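Local coordinates for SusD family protein (Bacteroides uniformis, PDB 7KV1) that probably binds beta-glucans at the cell surface of a human gut bacterium, as a glycan-binding member of the SusD family, at residues M158-F163 and M242-E247; V166-E171 and Y189-A194; M235-M240 and E247-K252. All blocks are in the same frame, centred on the assembly; numbering follows the deposited sequence.

Overall arrangement
Following the chain from the N terminus, helix 138-162 ends in residues 158-163, and the loop behind it, 166-171, soon rests on the next helix, 185-201; interaction 2 closes this short loop of 17 intervening residues. The chain then runs on to helix 230-244, whose end returns to 158-163 in interaction 1, so that a loop of 78 residues encloses the smaller one. Interaction 3 crosses interaction 1, shares Glu-247 with it, and folds helix 250-262 back against helix 230-244. Tyr-189 OH, hydrogen-bonded to Asp-246 OD2, links the segments of interactions 1 and 2, illustrating how successive helices are tied together by contacts of different span.

Interaction 1 (M158-F163 and M242-E247); sequences MLWHYF and MYQNDE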
loop_
_atom_site.group_PDB
_atom_site.type_symbol
_atom_site.label_atom_id
_atom_site.label_comp_id
_atom_site.label_asym_id
_atom_site.label_seq_id
_atom_site.Cartn_x
_atom_site.Cartn_y
_atom_site.Cartn_z
ATOM N N MET A 158 8.621 3.352 -0.228
ATOM C CA MET A 158 7.796 3.863 0.891
ATOM C C MET A 158 8.319 5.233 1.350
ATOM O O MET A 158 7.531 6.192 1.415
ATOM C CB MET A 158 7.791 2.867 2.055
ATOM C CG MET A 158 6.704 3.114 3.050
ATOM S SD MET A 158 6.686 1.779 4.283
ATOM C CE MET A 158 6.234 0.379 3.266
ATOM N N LEU A 159 9.618 5.355 1.594
ATOM C CA LEU A 159 10.252 6.646 1.982
ATOM C C LEU A 159 9.935 7.716 0.939
ATOM O O LEU A 159 9.563 8.846 1.315
ATOM C CB LEU A 159 11.764 6.465 2.107
ATOM C CG LEU A 159 12.218 5.668 3.323
ATOM C CD1 LEU A 159 13.669 5.236 3.150
ATOM C CD2 LEU A 159 12.038 6.477 4.615
ATOM N N TRP A 160 10.146 7.377 -0.322
ATOM C CA TRP A 160 9.962 8.298 -1.460
ATOM C C TRP A 160 8.515 8.756 -1.489
ATOM O O TRP A 160 8.293 9.960 -1.650
ATOM C CB TRP A 160 10.360 7.587 -2.754
ATOM C CG TRP A 160 10.116 8.346 -4.013
ATOM C CD1 TRP A 160 10.643 9.543 -4.396
ATOM C CD2 TRP A 160 9.331 7.889 -5.124
ATOM N NE1 TRP A 160 10.180 9.888 -5.646
ATOM C CE2 TRP A 160 9.383 8.895 -6.119
ATOM C CE3 TRP A 160 8.504 6.778 -5.338
ATOM C CZ2 TRP A 160 8.660 8.809 -7.309
ATOM C CZ3 TRP A 160 7.858 6.654 -6.548
ATOM C CH2 TRP A 160 7.933 7.654 -7.524
ATOM N N HIS A 161 7.555 7.847 -1.315
ATOM C CA HIS A 161 6.106 8.192 -1.404
ATOM C C HIS A 161 5.726 9.187 -0.304
ATOM O O HIS A 161 4.937 10.115 -0.589
ATOM C CB HIS A 161 5.212 6.939 -1.325
ATOM C CG HIS A 161 4.833 6.320 -2.631
ATOM N ND1 HIS A 161 5.698 5.556 -3.379
ATOM C CD2 HIS A 161 3.671 6.352 -3.329
ATOM C CE1 HIS A 161 5.070 5.094 -4.438
ATOM N NE2 HIS A 161 3.833 5.604 -4.456
ATOM N N TYR A 162 6.205 8.964 0.922
ATOM C CA TYR A 162 5.763 9.728 2.131
ATOM C C TYR A 162 6.612 10.988 2.290
ATOM O O TYR A 162 6.001 12.085 2.376
ATOM C CB TYR A 162 5.758 8.843 3.388
ATOM C CG TYR A 162 4.556 7.952 3.427
ATOM C CD1 TYR A 162 3.297 8.452 3.704
ATOM C CD2 TYR A 162 4.658 6.627 3.063
ATOM C CE1 TYR A 162 2.173 7.638 3.662
ATOM C CE2 TYR A 162 3.550 5.805 3.031
ATOM C CZ TYR A 162 2.302 6.314 3.315
ATOM O OH TYR A 162 1.210 5.506 3.234
ATOM N N PHE A 163 7.946 10.853 2.311
ATOM C CA PHE A 163 8.879 11.967 2.634
ATOM C C PHE A 163 9.529 12.580 1.384
ATOM O O PHE A 163 9.929 13.773 1.442
ATOM C CB PHE A 163 9.952 11.495 3.610
ATOM C CG PHE A 163 9.402 10.916 4.879
ATOM C CD1 PHE A 163 8.988 11.750 5.912
ATOM C CD2 PHE A 163 9.259 9.544 5.019
ATOM C CE1 PHE A 163 8.446 11.213 7.077
ATOM C CE2 PHE A 163 8.742 9.011 6.197
ATOM C CZ PHE A 163 8.292 9.849 7.201
ATOM N N MET A 242 4.100 5.271 -12.536
ATOM C CA MET A 242 2.819 6.033 -12.550
ATOM C C MET A 242 2.885 7.180 -11.520
ATOM O O MET A 242 2.384 8.283 -11.784
ATOM C CB MET A 242 1.656 5.069 -12.310
ATOM C CG MET A 242 1.496 4.064 -13.480
ATOM S SD MET A 242 0.410 2.678 -13.065
ATOM C CE MET A 242 -1.182 3.455 -13.353
ATOM N N TYR A 243 3.467 6.940 -10.353
ATOM C CA TYR A 243 3.467 7.947 -9.270
ATOM C C TYR A 243 4.345 9.111 -9.720
ATOM O O TYR A 243 4.077 10.215 -9.373
ATOM C CB TYR A 243 3.944 7.379 -7.929
ATOM C CG TYR A 243 3.582 8.315 -6.803
ATOM C CD1 TYR A 243 2.273 8.438 -6.384
ATOM C CD2 TYR A 243 4.539 9.098 -6.158
ATOM C CE1 TYR A 243 1.914 9.343 -5.401
ATOM C CE2 TYR A 243 4.208 9.973 -5.139
ATOM C CZ TYR A 243 2.879 10.101 -4.757
ATOM O OH TYR A 243 2.517 10.989 -3.782
ATOM N N GLN A 244 5.394 8.838 -10.480
ATOM C CA GLN A 244 6.313 9.888 -10.984
ATOM C C GLN A 244 5.692 10.623 -12.171
ATOM O O GLN A 244 6.234 11.678 -12.492
ATOM C CB GLN A 244 7.645 9.256 -11.425
ATOM C CG GLN A 244 8.748 10.209 -11.845
ATOM C CD GLN A 244 9.180 11.202 -10.800
ATOM O OE1 GLN A 244 8.756 11.168 -9.638
ATOM N NE2 GLN A 244 10.011 12.138 -11.246
ATOM N N ASN A 245 4.715 10.014 -12.857
ATOM C CA ASN A 245 4.156 10.483 -14.156
ATOM C C ASN A 245 5.308 10.412 -15.173
ATOM O O ASN A 245 5.456 11.325 -15.995
ATOM C CB ASN A 245 3.485 11.870 -14.036
ATOM C CG ASN A 245 2.090 11.786 -13.446
ATOM O OD1 ASN A 245 1.231 11.105 -14.000
ATOM N ND2 ASN A 245 1.889 12.369 -12.269
ATOM N N ASP A 246 6.142 9.370 -15.091
ATOM C CA ASP A 246 7.332 9.247 -15.958
ATOM C C ASP A 246 6.886 8.682 -17.317
ATOM O O ASP A 246 6.967 7.469 -17.510
ATOM C CB ASP A 246 8.404 8.382 -15.280
ATOM C CG ASP A 246 9.641 8.172 -16.125
ATOM O OD1 ASP A 246 9.700 8.751 -17.238
ATOM O OD2 ASP A 246 10.521 7.415 -15.663
ATOM N N GLU A 247 6.445 9.533 -18.224
ATOM C CA GLU A 247 5.933 9.106 -19.556
ATOM C C GLU A 247 6.971 8.274 -20.314
ATOM O O GLU A 247 6.564 7.369 -21.029
ATOM C CB GLU A 247 5.596 10.316 -20.401
ATOM C CG GLU A 247 4.554 11.212 -19.786
ATOM C CD GLU A 247 4.287 12.376 -20.711
ATOM O OE1 GLU A 247 4.057 12.096 -21.917
ATOM O OE2 GLU A 247 4.396 13.539 -20.250
HETATM O O HOH W 1 9.883 12.238 -7.554
HETATM O O HOH W 2 4.384 11.963 -2.294
#
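Tyr-243 sends its ring across to Trp-160 and His-161 because its CG stands opposite the backbone N (chi1 -165°); Trp-160 has the same staggering, and the two side chains slide past each other in opposite directions. The phenol then serves two aromatic partners differently. One face takes His-161 in a face-to-face stack, centroids 4.3 Å apart and planes at 28°, with imidazole CD2 above the middle of the tyrosine ring and NE2 3.6 Å from Tyr-243 CG. Its edge, in contrast, points at the indole face in a T-shaped pair, planes at 81°, where Tyr-243 CD2 lies 3.9 Å from Trp-160 CH2. A hydrogen bond from His-161 ND1 to Asn-157 O helps fix the rotation of the imidazole.

Two waters join the polar rims. One accepts from Trp-160 NE1 and donates to Gln-244 OE1, which itself reaches the indole edge 3.3 Å from Trp-160 CZ2; the bend at Gln-244 chi2 brings it there. The other accepts from Tyr-243 OH (2.6 Å) and donates to His-161 O. Were Tyr-243 replaced by an alanine, the imidazole would probably lose its stacking partner and that water its donor. The whole is an aromatic cluster between the C-terminal ends of two helices, the second finished by a Schellman motif at Asn-245, within a largely helical framework consistent with the tetratricopeptide-like fold of SusD proteins.

Interaction 2 (V166-E171 and Y189-A194); sequences VPFYLE and YAELIA
Phe-168 and Glu-191 bring their CA atoms to 8.8 Å, the nearest backbone approach between the irregular segment 166-171 and a turn of helix 185-201, so side chains bridge the interval. Phe-168 does so with CG opposite its backbone N (chi1 -164°), which aims the ring at the helix. Glu-191 puts its CB above the rim at Phe-168 CZ, 3.5 Å away, and its CG over the face in a CH-pi contact, 4.3 Å from the centroid and 26° off the normal. The bend at chi2 then carries the carboxylate outward past the ring's edge on the CE1 side, with Glu-191 CD 3.7 Å from Phe-168 CE1 and the carboxylate plane only 25° from that of the ring. Leu-192 comes from another direction, placing CD2 in the ring plane 3.9 Å from Phe-168 CE2.

Around the pair, Tyr-156 and Tyr-183 add further aromatic rings, and backbone bonds to Pro-181 hold Phe-168. The contact is carried by dispersion and CH-pi attraction, with the methylene groups of an acidic residue used as apolar surface. Beyond the ring's edge, Glu-191 OE2 is hydrogen-bonded to Tyr-183 OH, so the acid end keeps a polar partner while its methylenes pack on the ring.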
loop_
_atom_site.group_PDB
_atom_site.type_symbol
_atom_site.label_atom_id
_atom_site.label_comp_id
_atom_site.label_asym_id
_atom_site.label_seq_id
_atom_site.Cartn_x
_atom_site.Cartn_y
_atom_site.Cartn_z
ATOM N N VAL A 166 14.968 12.342 0.708
ATOM C CA VAL A 166 15.454 11.453 1.789
ATOM C C VAL A 166 16.922 11.105 1.570
ATOM O O VAL A 166 17.396 11.091 0.442
ATOM C CB VAL A 166 14.593 10.188 1.887
ATOM C CG1 VAL A 166 13.153 10.535 2.229
ATOM C CG2 VAL A 166 14.697 9.354 0.604
ATOM N N PRO A 167 17.664 10.831 2.662
ATOM C CA PRO A 167 18.979 10.191 2.587
ATOM C C PRO A 167 18.923 8.922 1.722
ATOM O O PRO A 167 18.013 8.098 1.869
ATOM C CB PRO A 167 19.310 9.831 4.040
ATOM C CG PRO A 167 18.538 10.855 4.823
ATOM C CD PRO A 167 17.240 11.043 4.054
ATOM N N PHE A 168 19.867 8.826 0.803
ATOM C CA PHE A 168 19.945 7.728 -0.177
ATOM C C PHE A 168 21.315 7.057 -0.079
ATOM O O PHE A 168 22.318 7.723 -0.360
ATOM C CB PHE A 168 19.624 8.263 -1.577
ATOM C CG PHE A 168 19.315 7.120 -2.498
ATOM C CD1 PHE A 168 20.326 6.458 -3.156
ATOM C CD2 PHE A 168 18.037 6.595 -2.541
ATOM C CE1 PHE A 168 20.047 5.364 -3.956
ATOM C CE2 PHE A 168 17.769 5.496 -3.326
ATOM C CZ PHE A 168 18.780 4.877 -4.012
ATOM N N TYR A 169 21.352 5.788 0.322
ATOM C CA TYR A 169 22.603 4.991 0.369
ATOM C C TYR A 169 22.333 3.532 -0.021
ATOM O O TYR A 169 21.316 2.939 0.444
ATOM C CB TYR A 169 23.261 5.045 1.747
ATOM C CG TYR A 169 22.427 4.663 2.941
ATOM C CD1 TYR A 169 21.529 5.558 3.486
ATOM C CD2 TYR A 169 22.651 3.472 3.619
ATOM C CE1 TYR A 169 20.846 5.273 4.655
ATOM C CE2 TYR A 169 21.963 3.158 4.780
ATOM C CZ TYR A 169 21.041 4.060 5.292
ATOM O OH TYR A 169 20.334 3.791 6.441
ATOM N N LEU A 170 23.255 2.947 -0.790
ATOM C CA LEU A 170 23.210 1.509 -1.174
ATOM C C LEU A 170 24.341 0.716 -0.485
ATOM O O LEU A 170 24.482 -0.476 -0.800
ATOM C CB LEU A 170 23.287 1.429 -2.698
ATOM C CG LEU A 170 22.163 2.125 -3.458
ATOM C CD1 LEU A 170 22.347 1.952 -4.962
ATOM C CD2 LEU A 170 20.778 1.636 -3.023
ATOM N N GLU A 171 25.072 1.340 0.457
ATOM C CA GLU A 171 26.156 0.752 1.308
ATOM C C GLU A 171 25.955 1.303 2.723
ATOM O O GLU A 171 25.738 2.541 2.844
ATOM C CB GLU A 171 27.554 1.195 0.845
ATOM N N TYR A 189 13.781 8.944 -7.151
ATOM C CA TYR A 189 13.113 8.257 -8.295
ATOM C C TYR A 189 14.141 7.736 -9.302
ATOM O O TYR A 189 14.079 6.562 -9.633
ATOM C CB TYR A 189 12.099 9.119 -9.034
ATOM C CG TYR A 189 11.541 8.360 -10.204
ATOM C CD1 TYR A 189 10.614 7.345 -10.024
ATOM C CD2 TYR A 189 11.954 8.632 -11.492
ATOM C CE1 TYR A 189 10.090 6.647 -11.104
ATOM C CE2 TYR A 189 11.472 7.908 -12.570
ATOM C CZ TYR A 189 10.502 6.939 -12.387
ATOM O OH TYR A 189 10.019 6.222 -13.460
ATOM N N ALA A 190 15.005 8.600 -9.824
ATOM C CA ALA A 190 15.964 8.241 -10.898
ATOM C C ALA A 190 16.812 7.053 -10.442
ATOM O O ALA A 190 16.970 6.066 -11.220
ATOM C CB ALA A 190 16.831 9.439 -11.259
ATOM N N GLU A 191 17.308 7.116 -9.214
ATOM C CA GLU A 191 18.102 6.029 -8.614
ATOM C C GLU A 191 17.281 4.751 -8.463
ATOM O O GLU A 191 17.761 3.666 -8.878
ATOM C CB GLU A 191 18.541 6.401 -7.208
ATOM C CG GLU A 191 19.674 7.358 -7.227
ATOM C CD GLU A 191 21.006 6.667 -7.290
ATOM O OE1 GLU A 191 21.029 5.484 -7.682
ATOM O OE2 GLU A 191 21.989 7.332 -6.929
ATOM N N LEU A 192 16.146 4.853 -7.797
ATOM C CA LEU A 192 15.329 3.670 -7.450
ATOM C C LEU A 192 14.914 2.924 -8.717
ATOM O O LEU A 192 14.987 1.688 -8.710
ATOM C CB LEU A 192 14.069 4.090 -6.703
ATOM C CG LEU A 192 14.183 4.203 -5.199
ATOM C CD1 LEU A 192 12.785 4.204 -4.598
ATOM C CD2 LEU A 192 15.038 3.066 -4.637
ATOM N N ILE A 193 14.467 3.665 -9.724
ATOM C CA ILE A 193 13.891 3.060 -10.962
ATOM C C ILE A 193 15.034 2.433 -11.770
ATOM O O ILE A 193 14.816 1.322 -12.325
ATOM C CB ILE A 193 13.032 4.075 -11.748
ATOM C CG1 ILE A 193 12.034 3.360 -12.651
ATOM C CG2 ILE A 193 13.907 5.056 -12.540
ATOM C CD1 ILE A 193 10.949 2.582 -11.879
ATOM N N ALA A 194 16.242 3.006 -11.732
ATOM C CA ALA A 194 17.469 2.404 -12.323
ATOM C C ALA A 194 17.794 1.102 -11.602
ATOM O O ALA A 194 18.023 0.101 -12.282
ATOM C CB ALA A 194 18.666 3.347 -12.298
#

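Interaction 3 (M235-M240 and E247-K252); sequences MVYAEM and ESRFSK. With EDO (1,2-ethanediol), chain D.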
loop_
_atom_site.group_PDB
_atom_site.type_symbol
_atom_site.label_atom_id
_atom_site.label_comp_id
_atom_site.label_asym_id
_atom_site.label_seq_id
_atom_site.Cartn_x
_atom_site.Cartn_y
_atom_site.Cartn_z
ATOM N N MET A 235 4.945 -4.871 -10.539
ATOM C CA MET A 235 3.902 -4.043 -9.886
ATOM C C MET A 235 4.567 -2.837 -9.212
ATOM O O MET A 235 4.024 -1.742 -9.276
ATOM C CB MET A 235 3.086 -4.896 -8.907
ATOM C CG MET A 235 2.263 -5.975 -9.642
ATOM S SD MET A 235 1.055 -5.284 -10.842
ATOM C CE MET A 235 -0.166 -4.533 -9.770
ATOM N N VAL A 236 5.726 -3.016 -8.606
ATOM C CA VAL A 236 6.466 -1.866 -8.006
ATOM C C VAL A 236 6.877 -0.927 -9.147
ATOM O O VAL A 236 6.732 0.320 -9.030
ATOM C CB VAL A 236 7.681 -2.332 -7.187
ATOM C CG1 VAL A 236 8.481 -1.120 -6.722
ATOM C CG2 VAL A 236 7.263 -3.178 -5.993
ATOM N N TYR A 237 7.359 -1.509 -10.243
ATOM C CA TYR A 237 7.843 -0.735 -11.412
ATOM C C TYR A 237 6.686 0.153 -11.898
ATOM O O TYR A 237 6.882 1.352 -12.027
ATOM C CB TYR A 237 8.387 -1.657 -12.505
ATOM C CG TYR A 237 9.005 -0.927 -13.667
ATOM C CD1 TYR A 237 10.329 -0.533 -13.614
ATOM C CD2 TYR A 237 8.276 -0.584 -14.787
ATOM C CE1 TYR A 237 10.930 0.137 -14.654
ATOM C CE2 TYR A 237 8.860 0.084 -15.840
ATOM C CZ TYR A 237 10.204 0.403 -15.795
ATOM O OH TYR A 237 10.800 1.073 -16.816
ATOM N N ALA A 238 5.520 -0.446 -12.154
ATOM C CA ALA A 238 4.322 0.251 -12.647
ATOM C C ALA A 238 3.950 1.327 -11.633
ATOM O O ALA A 238 3.724 2.455 -12.032
ATOM C CB ALA A 238 3.195 -0.716 -12.872
ATOM N N GLU A 239 3.899 0.969 -10.358
ATOM C CA GLU A 239 3.523 1.898 -9.277
ATOM C C GLU A 239 4.430 3.118 -9.310
ATOM O O GLU A 239 3.909 4.247 -9.283
ATOM C CB GLU A 239 3.635 1.202 -7.917
ATOM C CG GLU A 239 3.336 2.154 -6.774
ATOM C CD GLU A 239 3.306 1.451 -5.447
ATOM O OE1 GLU A 239 2.633 0.380 -5.367
ATOM O OE2 GLU A 239 3.950 1.965 -4.518
ATOM N N MET A 240 5.743 2.906 -9.375
ATOM C CA MET A 240 6.686 4.033 -9.297
ATOM C C MET A 240 6.588 4.890 -10.555
ATOM O O MET A 240 6.583 6.132 -10.434
ATOM C CB MET A 240 8.111 3.515 -9.126
ATOM C CG MET A 240 8.318 2.931 -7.767
ATOM S SD MET A 240 10.046 2.486 -7.450
ATOM C CE MET A 240 10.926 3.989 -7.886
ATOM N N GLU A 247 6.445 9.533 -18.224
ATOM C CA GLU A 247 5.933 9.106 -19.556
ATOM C C GLU A 247 6.971 8.274 -20.314
ATOM O O GLU A 247 6.564 7.369 -21.029
ATOM C CB GLU A 247 5.596 10.316 -20.401
ATOM C CG GLU A 247 4.554 11.212 -19.786
ATOM C CD GLU A 247 4.287 12.376 -20.711
ATOM O OE1 GLU A 247 4.057 12.096 -21.917
ATOM O OE2 GLU A 247 4.396 13.539 -20.250
ATOM N N SER A 248 8.259 8.566 -20.158
ATOM C CA SER A 248 9.354 7.831 -20.837
ATOM C C SER A 248 9.265 6.341 -20.519
ATOM O O SER A 248 9.769 5.543 -21.334
ATOM C CB SER A 248 10.731 8.379 -20.532
ATOM O OG SER A 248 11.176 7.934 -19.275
ATOM N N ARG A 249 8.626 5.952 -19.422
ATOM C CA ARG A 249 8.607 4.517 -19.025
ATOM C C ARG A 249 7.212 3.891 -19.089
ATOM O O ARG A 249 7.117 2.722 -18.683
ATOM C CB ARG A 249 9.244 4.395 -17.640
ATOM C CG ARG A 249 10.767 4.437 -17.691
ATOM C CD ARG A 249 11.353 4.276 -16.309
ATOM N NE ARG A 249 12.820 4.190 -16.254
ATOM C CZ ARG A 249 13.663 5.201 -15.998
ATOM N NH1 ARG A 249 13.223 6.432 -15.798
ATOM N NH2 ARG A 249 14.960 4.956 -15.882
ATOM N N PHE A 250 6.185 4.584 -19.597
ATOM C CA PHE A 250 4.794 4.067 -19.619
ATOM C C PHE A 250 4.720 2.796 -20.475
ATOM O O PHE A 250 4.138 1.811 -20.053
ATOM C CB PHE A 250 3.787 5.104 -20.111
ATOM C CG PHE A 250 3.423 6.192 -19.136
ATOM C CD1 PHE A 250 3.964 6.248 -17.857
ATOM C CD2 PHE A 250 2.542 7.181 -19.517
ATOM C CE1 PHE A 250 3.639 7.272 -16.988
ATOM C CE2 PHE A 250 2.213 8.211 -18.648
ATOM C CZ PHE A 250 2.776 8.265 -17.387
ATOM N N SER A 251 5.291 2.819 -21.680
ATOM C CA SER A 251 5.280 1.647 -22.598
ATOM C C SER A 251 5.965 0.429 -21.957
ATOM O O SER A 251 5.470 -0.695 -22.099
ATOM C CB SER A 251 5.914 2.012 -23.918
ATOM O OG SER A 251 5.094 2.993 -24.546
ATOM N N LYS A 252 7.110 0.611 -21.318
ATOM C CA LYS A 252 7.791 -0.519 -20.657
ATOM C C LYS A 252 6.899 -1.032 -19.522
ATOM O O LYS A 252 6.755 -2.252 -19.389
ATOM C CB LYS A 252 9.153 -0.052 -20.165
ATOM C CG LYS A 252 10.101 -1.139 -19.734
ATOM C CD LYS A 252 11.526 -0.616 -19.753
ATOM C CE LYS A 252 12.466 -1.448 -18.921
ATOM N NZ LYS A 252 13.778 -0.779 -18.776
HETATM C C1 EDO D . 4.471 3.087 -0.957
HETATM O O1 EDO D . 5.008 2.277 0.077
HETATM C C2 EDO D . 3.181 2.575 -1.476
HETATM O O2 EDO D . 3.318 1.287 -2.074
#
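The guanidinium of Arg-249 presents an edge to Tyr-237, whose OH lies near its plane, while the ring and the guanidinium are turned 74° against each other. Around the phenol ring itself, Arg-249 CD and Lys-252 CG approach obliquely, and Tyr-256 adds an edge-to-face neighbour from outside the two segments. Within segment 247-252 a further flat group is backed closely: the CA of Glu-247 sits 3.6 Å above the centre of the Phe-250 ring.

Nearly all the touching across the contact is done by the hydroxyl end of Tyr-237. Its CG is anti to N (chi1 -175°), which carries the ring straight out from helix 230-244 toward the start of helix 250-262, where Arg-249 holds the N-cap position. Two long side chains cross there at about right angles to the tyrosine: OH is 3.3 Å from Arg-249 CD and 3.5 Å from Lys-252 CD, so its closest contacts are with the aliphatic shafts. Lys-252 is extended throughout, and its methylenes pass alongside the oxygen, CG at 3.7 Å from Tyr-237 OH.

On another side of helix 230-244, Glu-239 OE2 accepts a 2.6 Å hydrogen bond from O2 of an ethanediol, probably from the crystallisation liquor, which is also held by Tyr-405 OH.

The polar ends of the three contact residues converge on Glu-197 of helix 185-201, where OE2 is hydrogen-bonded to Tyr-237 OH and forms salt bridges with Arg-249 NE and Lys-252 NZ. Arg-249 NH1 has a second acidic partner in Asp-246. Such a gathering would be expected to favour the charged form of Glu-197. Between the two segments themselves the contact is mainly van der Waals, and a shared carboxylate ties their polar ends together.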